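Local coordinates for protein D-galactonate dehydratase family member SEN1436 (Salmonella enterica subsp. enterica serovar Enteritidis, PDB 3TW9) that dehydrates D-gluconate to 2-dehydro-3-deoxy-D-gluconate with low activity in vitro, using one magnesium ion per subunit in an enolase-superfamily fold, at residues L385-P390 with E414-K419; T36-P41 with A72-I77. All blocks are in the same frame, centred on the assembly; numbering follows the deposited sequence.

From the N terminus, interaction 2 comes first: it closes the 30-residue span between 36-41 and 72-77, which returns helix 70-85 to the strand 31-39 through two further strands of the N-terminal sheet. Interaction 1 opens only after that loop has closed, joining 385-390 to 414-419 across 23 residues late in the chain, so the two are in series and neither encloses the other. Their centres lie about 15 Å apart, yet they meet: Ala417 O is 2.8 Å from Thr39 OG1, a probable hydrogen bond, and Pro41 packs on Leu385 and Val388. The end of strand 31-39 and the turn after it are thereby tied to helices 383-388 and 414-417.

Interaction 1: L385-P390 with E414-K419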
loop_
_atom_site.group_PDB
_atom_site.type_symbol
_atom_site.label_atom_id
_atom_site.label_comp_id
_atom_site.label_asym_id
_atom_site.label_seq_id
_atom_site.Cartn_x
_atom_site.Cartn_y
_atom_site.Cartn_z
ATOM N N LEU C 385 18.179 -17.188 -22.663
ATOM C CA LEU C 385 17.687 -16.340 -21.571
ATOM C C LEU C 385 18.397 -16.620 -20.265
ATOM O O LEU C 385 18.764 -15.691 -19.560
ATOM C CB LEU C 385 16.180 -16.495 -21.374
ATOM C CG LEU C 385 15.326 -15.734 -22.380
ATOM C CD1 LEU C 385 13.896 -16.227 -22.285
ATOM C CD2 LEU C 385 15.442 -14.232 -22.166
ATOM N N ARG C 386 18.567 -17.904 -19.939
ATOM C CA ARG C 386 19.254 -18.299 -18.706
ATOM C C ARG C 386 20.724 -17.870 -18.708
ATOM O O ARG C 386 21.275 -17.497 -17.668
ATOM C CB ARG C 386 19.128 -19.817 -18.479
ATOM C CG ARG C 386 17.793 -20.258 -17.857
ATOM C CD ARG C 386 17.723 -21.797 -17.637
ATOM N NE ARG C 386 17.649 -22.538 -18.899
ATOM C CZ ARG C 386 16.519 -22.828 -19.541
ATOM N NH1 ARG C 386 15.354 -22.451 -19.034
ATOM N NH2 ARG C 386 16.549 -23.495 -20.695
ATOM N N ASP C 387 21.326 -17.894 -19.894
ATOM C CA ASP C 387 22.749 -17.622 -20.079
ATOM C C ASP C 387 22.991 -16.124 -19.938
ATOM O O ASP C 387 23.906 -15.689 -19.233
ATOM C CB ASP C 387 23.178 -18.108 -21.477
ATOM C CG ASP C 387 24.687 -18.116 -21.673
ATOM O OD1 ASP C 387 25.432 -18.276 -20.690
ATOM O OD2 ASP C 387 25.132 -17.977 -22.828
ATOM N N VAL C 388 22.127 -15.338 -20.581
ATOM C CA VAL C 388 22.230 -13.881 -20.569
ATOM C C VAL C 388 21.887 -13.293 -19.204
ATOM O O VAL C 388 22.487 -12.310 -18.767
ATOM C CB VAL C 388 21.384 -13.242 -21.713
ATOM C CG1 VAL C 388 21.330 -11.690 -21.586
ATOM C CG2 VAL C 388 21.966 -13.611 -23.097
ATOM N N PHE C 389 20.938 -13.930 -18.525
ATOM C CA PHE C 389 20.414 -13.444 -17.241
ATOM C C PHE C 389 20.631 -14.443 -16.105
ATOM O O PHE C 389 19.687 -15.150 -15.721
ATOM C CB PHE C 389 18.900 -13.170 -17.333
ATOM C CG PHE C 389 18.525 -12.063 -18.269
ATOM C CD1 PHE C 389 18.449 -10.746 -17.805
ATOM C CD2 PHE C 389 18.219 -12.336 -19.601
ATOM C CE1 PHE C 389 18.080 -9.711 -18.657
ATOM C CE2 PHE C 389 17.850 -11.317 -20.468
ATOM C CZ PHE C 389 17.785 -9.986 -19.988
ATOM N N PRO C 390 21.857 -14.502 -15.546
ATOM C CA PRO C 390 22.088 -15.428 -14.431
ATOM C C PRO C 390 21.323 -15.041 -13.154
ATOM O O PRO C 390 21.307 -13.862 -12.760
ATOM C CB PRO C 390 23.610 -15.362 -14.208
ATOM C CG PRO C 390 24.046 -14.101 -14.814
ATOM C CD PRO C 390 23.112 -13.850 -15.975
ATOM N N GLU C 414 26.172 -8.339 -20.399
ATOM C CA GLU C 414 26.052 -7.419 -21.529
ATOM C C GLU C 414 26.687 -7.928 -22.820
ATOM O O GLU C 414 26.138 -7.714 -23.900
ATOM C CB GLU C 414 26.633 -6.081 -21.133
ATOM C CG GLU C 414 25.834 -5.406 -20.036
ATOM C CD GLU C 414 26.254 -3.989 -19.831
ATOM O OE1 GLU C 414 26.273 -3.226 -20.823
ATOM O OE2 GLU C 414 26.576 -3.644 -18.679
ATOM N N ALA C 415 27.830 -8.609 -22.714
ATOM C CA ALA C 415 28.460 -9.218 -23.897
ATOM C C ALA C 415 27.579 -10.298 -24.525
ATOM O O ALA C 415 27.424 -10.347 -25.743
ATOM C CB ALA C 415 29.847 -9.762 -23.571
ATOM N N LYS C 416 26.978 -11.140 -23.691
ATOM C CA LYS C 416 26.051 -12.178 -24.174
ATOM C C LYS C 416 24.723 -11.598 -24.724
ATOM O O LYS C 416 24.203 -12.065 -25.743
ATOM C CB LYS C 416 25.814 -13.229 -23.088
ATOM C CG LYS C 416 27.071 -14.052 -22.761
ATOM C CD LYS C 416 26.836 -15.003 -21.603
ATOM C CE LYS C 416 28.062 -15.881 -21.332
ATOM N NZ LYS C 416 27.838 -16.846 -20.223
ATOM N N ALA C 417 24.217 -10.564 -24.058
ATOM C CA ALA C 417 23.006 -9.844 -24.499
ATOM C C ALA C 417 23.131 -9.258 -25.901
ATOM O O ALA C 417 22.183 -9.329 -26.694
ATOM C CB ALA C 417 22.660 -8.745 -23.494
ATOM N N ALA C 418 24.315 -8.718 -26.210
ATOM C CA ALA C 418 24.617 -8.095 -27.508
ATOM C C ALA C 418 24.560 -9.069 -28.685
ATOM O O ALA C 418 24.402 -8.648 -29.843
ATOM C CB ALA C 418 25.986 -7.399 -27.447
ATOM N N LYS C 419 24.645 -10.368 -28.375
ATOM C CA LYS C 419 24.585 -11.430 -29.378
ATOM C C LYS C 419 23.183 -11.666 -29.910
ATOM O O LYS C 419 23.015 -12.307 -30.953
ATOM C CB LYS C 419 25.143 -12.730 -28.803
ATOM C CG LYS C 419 26.638 -12.675 -28.475
ATOM C CD LYS C 419 27.049 -13.809 -27.529
ATOM C CE LYS C 419 26.694 -15.200 -28.062
ATOM N NZ LYS C 419 26.568 -16.206 -26.960
HETATM O O HOH W 1 26.173 -15.845 -18.028
HETATM O O HOH W 2 24.650 -16.287 -24.731
#
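Lys416 reaches from the short helix 414-417 to Asp387 near the end of helix 383-388, and its ammonium group forms a salt bridge there, NZ to Asp387 OD1 at 2.8 Å. With CG placed beside its own backbone N (chi1 -66°) and the chain extended beyond, the lysine crosses the aspartate at about a right angle; Lys416 CD lies 3.6 Å from Asp387 OD2. NZ meets OD1 on the syn side but 34° out of the carboxylate plane. Lys416 NZ also donates to a water, 2.9 Å away, which in turn donates to Asp387 O, so side chain and backbone of one residue are both gripped. Nearer the root of the lysine, Val388 CG2 lies 3.9 Å from Lys416 CB, and the other valine branch, Val388 CG1, rests against Ala417 CB at 3.8 Å. Val388 also packs on Ile412 and Tyr420, which extend this apolar layer. Lys419 comes last: Lys419 NZ stops 4.7 Å from Asp387 OD2, and a second water, accepting from NZ and donating to OD2, spans the gap. Two helices late in the enolase-type C-terminal region are thus joined, away from the magnesium and substrate sites. OD1 of Asp387 accepts from Lys416 NZ and OD2 from a water itself held by Lys419 NZ, and two nearby ammonium groups would be expected to favour the ionised carboxylate.

Interaction 2: T36-P41 with A72-I77; sequences TILTAP and AVKSAI
Thr36 meets helix 70-85 with both branches of its side chain, one against Lys74 and the other against Ile77. Thr36 CG2, anti to the backbone N, lies 4.0 Å from Lys74 CB, while Ile77 CG2 is 3.3 Å from Thr36 OG1. The hydroxyl is not left to hydrocarbon alone, since it also hydrogen-bonds Asp78, the residue that follows on the helix. The backbone of Thr36 takes part as well: Lys74 NZ makes a weak hydrogen bond to Thr36 O at 3.3 Å, and a water accepts a bond from Thr36 N at 2.9 Å and a weak one from the same ammonium group. The stronger partner of Lys74 NZ is again Asp78, by a salt bridge, so this acid holds both the lysine and the threonine hydroxyl.

The strand and helix segments run nearly antiparallel, 167° between their directions, with axes 9.1 Å apart at closest approach. The pairing belongs to the N-terminal capping domain of the mandelate racemase/muconate lactonizing enzyme family, in which a three-stranded antiparallel sheet packs against helices. Strand 31-39 is at one edge of that sheet within the chain, paired with strand 46-53, and Ile77 reaches Val49 on this neighbour while also touching Ala115 of helix 110-131.

Two residues further along, Leu38 turns to the same side as Thr36 and lays Leu38 CD1 3.7 Å from Lys74 CD. The lysine runs extended as far as CE and bends only at its last torsion (chi4 63°), so its methylenes face Leu38 and Thr36 while NZ swings over to Thr36 O.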
loop_
_atom_site.group_PDB
_atom_site.type_symbol
_atom_site.label_atom_id
_atom_site.label_comp_id
_atom_site.label_asym_id
_atom_site.label_seq_id
_atom_site.Cartn_x
_atom_site.Cartn_y
_atom_site.Cartn_z
ATOM N N THR C 36 19.993 1.758 -21.504
ATOM C CA THR C 36 18.978 0.824 -21.944
ATOM C C THR C 36 19.666 -0.257 -22.738
ATOM O O THR C 36 20.266 0.018 -23.773
ATOM C CB THR C 36 17.918 1.476 -22.839
ATOM O OG1 THR C 36 17.360 2.589 -22.157
ATOM C CG2 THR C 36 16.790 0.493 -23.140
ATOM N N ILE C 37 19.571 -1.481 -22.237
ATOM C CA ILE C 37 20.065 -2.659 -22.946
ATOM C C ILE C 37 18.934 -3.333 -23.690
ATOM O O ILE C 37 17.934 -3.746 -23.083
ATOM C CB ILE C 37 20.757 -3.653 -21.961
ATOM C CG1 ILE C 37 21.869 -2.930 -21.184
ATOM C CG2 ILE C 37 21.293 -4.901 -22.708
ATOM C CD1 ILE C 37 22.217 -3.565 -19.821
ATOM N N LEU C 38 19.066 -3.413 -25.014
ATOM C CA LEU C 38 18.083 -4.084 -25.840
ATOM C C LEU C 38 18.577 -5.465 -26.288
ATOM O O LEU C 38 19.610 -5.588 -26.948
ATOM C CB LEU C 38 17.729 -3.233 -27.056
ATOM C CG LEU C 38 16.971 -1.908 -26.841
ATOM C CD1 LEU C 38 16.573 -1.397 -28.206
ATOM C CD2 LEU C 38 15.731 -2.094 -26.010
ATOM N N THR C 39 17.825 -6.502 -25.951
ATOM C CA THR C 39 18.262 -7.888 -26.228
ATOM C C THR C 39 17.048 -8.804 -26.445
ATOM O O THR C 39 15.988 -8.589 -25.859
ATOM C CB THR C 39 19.206 -8.420 -25.089
ATOM O OG1 THR C 39 19.732 -9.712 -25.437
ATOM C CG2 THR C 39 18.484 -8.493 -23.722
ATOM N N ALA C 40 17.186 -9.818 -27.293
ATOM C CA ALA C 40 16.079 -10.754 -27.514
ATOM C C ALA C 40 16.512 -12.244 -27.466
ATOM O O ALA C 40 16.310 -12.964 -28.443
ATOM C CB ALA C 40 15.411 -10.453 -28.841
ATOM N N PRO C 41 17.096 -12.702 -26.339
ATOM C CA PRO C 41 17.585 -14.097 -26.288
ATOM C C PRO C 41 16.511 -15.171 -26.446
ATOM O O PRO C 41 16.811 -16.303 -26.877
ATOM C CB PRO C 41 18.211 -14.195 -24.887
ATOM C CG PRO C 41 18.408 -12.810 -24.440
ATOM C CD PRO C 41 17.284 -12.039 -25.041
ATOM N N ALA C 72 10.942 2.757 -29.062
ATOM C CA ALA C 72 10.377 3.975 -28.475
ATOM C C ALA C 72 10.589 4.064 -26.953
ATOM O O ALA C 72 10.834 5.156 -26.408
ATOM C CB ALA C 72 8.882 4.127 -28.864
ATOM N N VAL C 73 10.517 2.914 -26.282
ATOM C CA VAL C 73 10.903 2.811 -24.872
ATOM C C VAL C 73 12.372 3.223 -24.648
ATOM O O VAL C 73 12.666 4.016 -23.755
ATOM C CB VAL C 73 10.620 1.402 -24.321
ATOM C CG1 VAL C 73 11.161 1.263 -22.870
ATOM C CG2 VAL C 73 9.107 1.118 -24.371
ATOM N N LYS C 74 13.277 2.693 -25.473
ATOM C CA LYS C 74 14.697 3.101 -25.433
ATOM C C LYS C 74 14.866 4.594 -25.642
ATOM O O LYS C 74 15.570 5.241 -24.872
ATOM C CB LYS C 74 15.518 2.328 -26.468
ATOM C CG LYS C 74 16.987 2.810 -26.560
ATOM C CD LYS C 74 17.787 2.006 -27.584
ATOM C CE LYS C 74 19.259 2.433 -27.595
ATOM N NZ LYS C 74 19.935 2.172 -26.281
ATOM N N SER C 75 14.180 5.134 -26.661
ATOM C CA SER C 75 14.233 6.577 -26.938
ATOM C C SER C 75 13.806 7.384 -25.705
ATOM O O SER C 75 14.510 8.301 -25.284
ATOM C CB SER C 75 13.417 6.946 -28.203
ATOM O OG SER C 75 13.462 8.355 -28.427
ATOM N N ALA C 76 12.678 7.001 -25.092
ATOM C CA ALA C 76 12.185 7.686 -23.913
ATOM C C ALA C 76 13.175 7.677 -22.741
ATOM O O ALA C 76 13.407 8.722 -22.127
ATOM C CB ALA C 76 10.817 7.137 -23.493
ATOM N N ILE C 77 13.777 6.517 -22.469
ATOM C CA ILE C 77 14.764 6.378 -21.394
ATOM C C ILE C 77 16.054 7.149 -21.700
ATOM O O ILE C 77 16.478 7.974 -20.883
ATOM C CB ILE C 77 15.121 4.896 -21.100
ATOM C CG1 ILE C 77 13.864 4.121 -20.705
ATOM C CG2 ILE C 77 16.175 4.786 -19.961
ATOM C CD1 ILE C 77 14.000 2.599 -20.859
HETATM O O HOH W 3 21.401 3.233 -23.518
#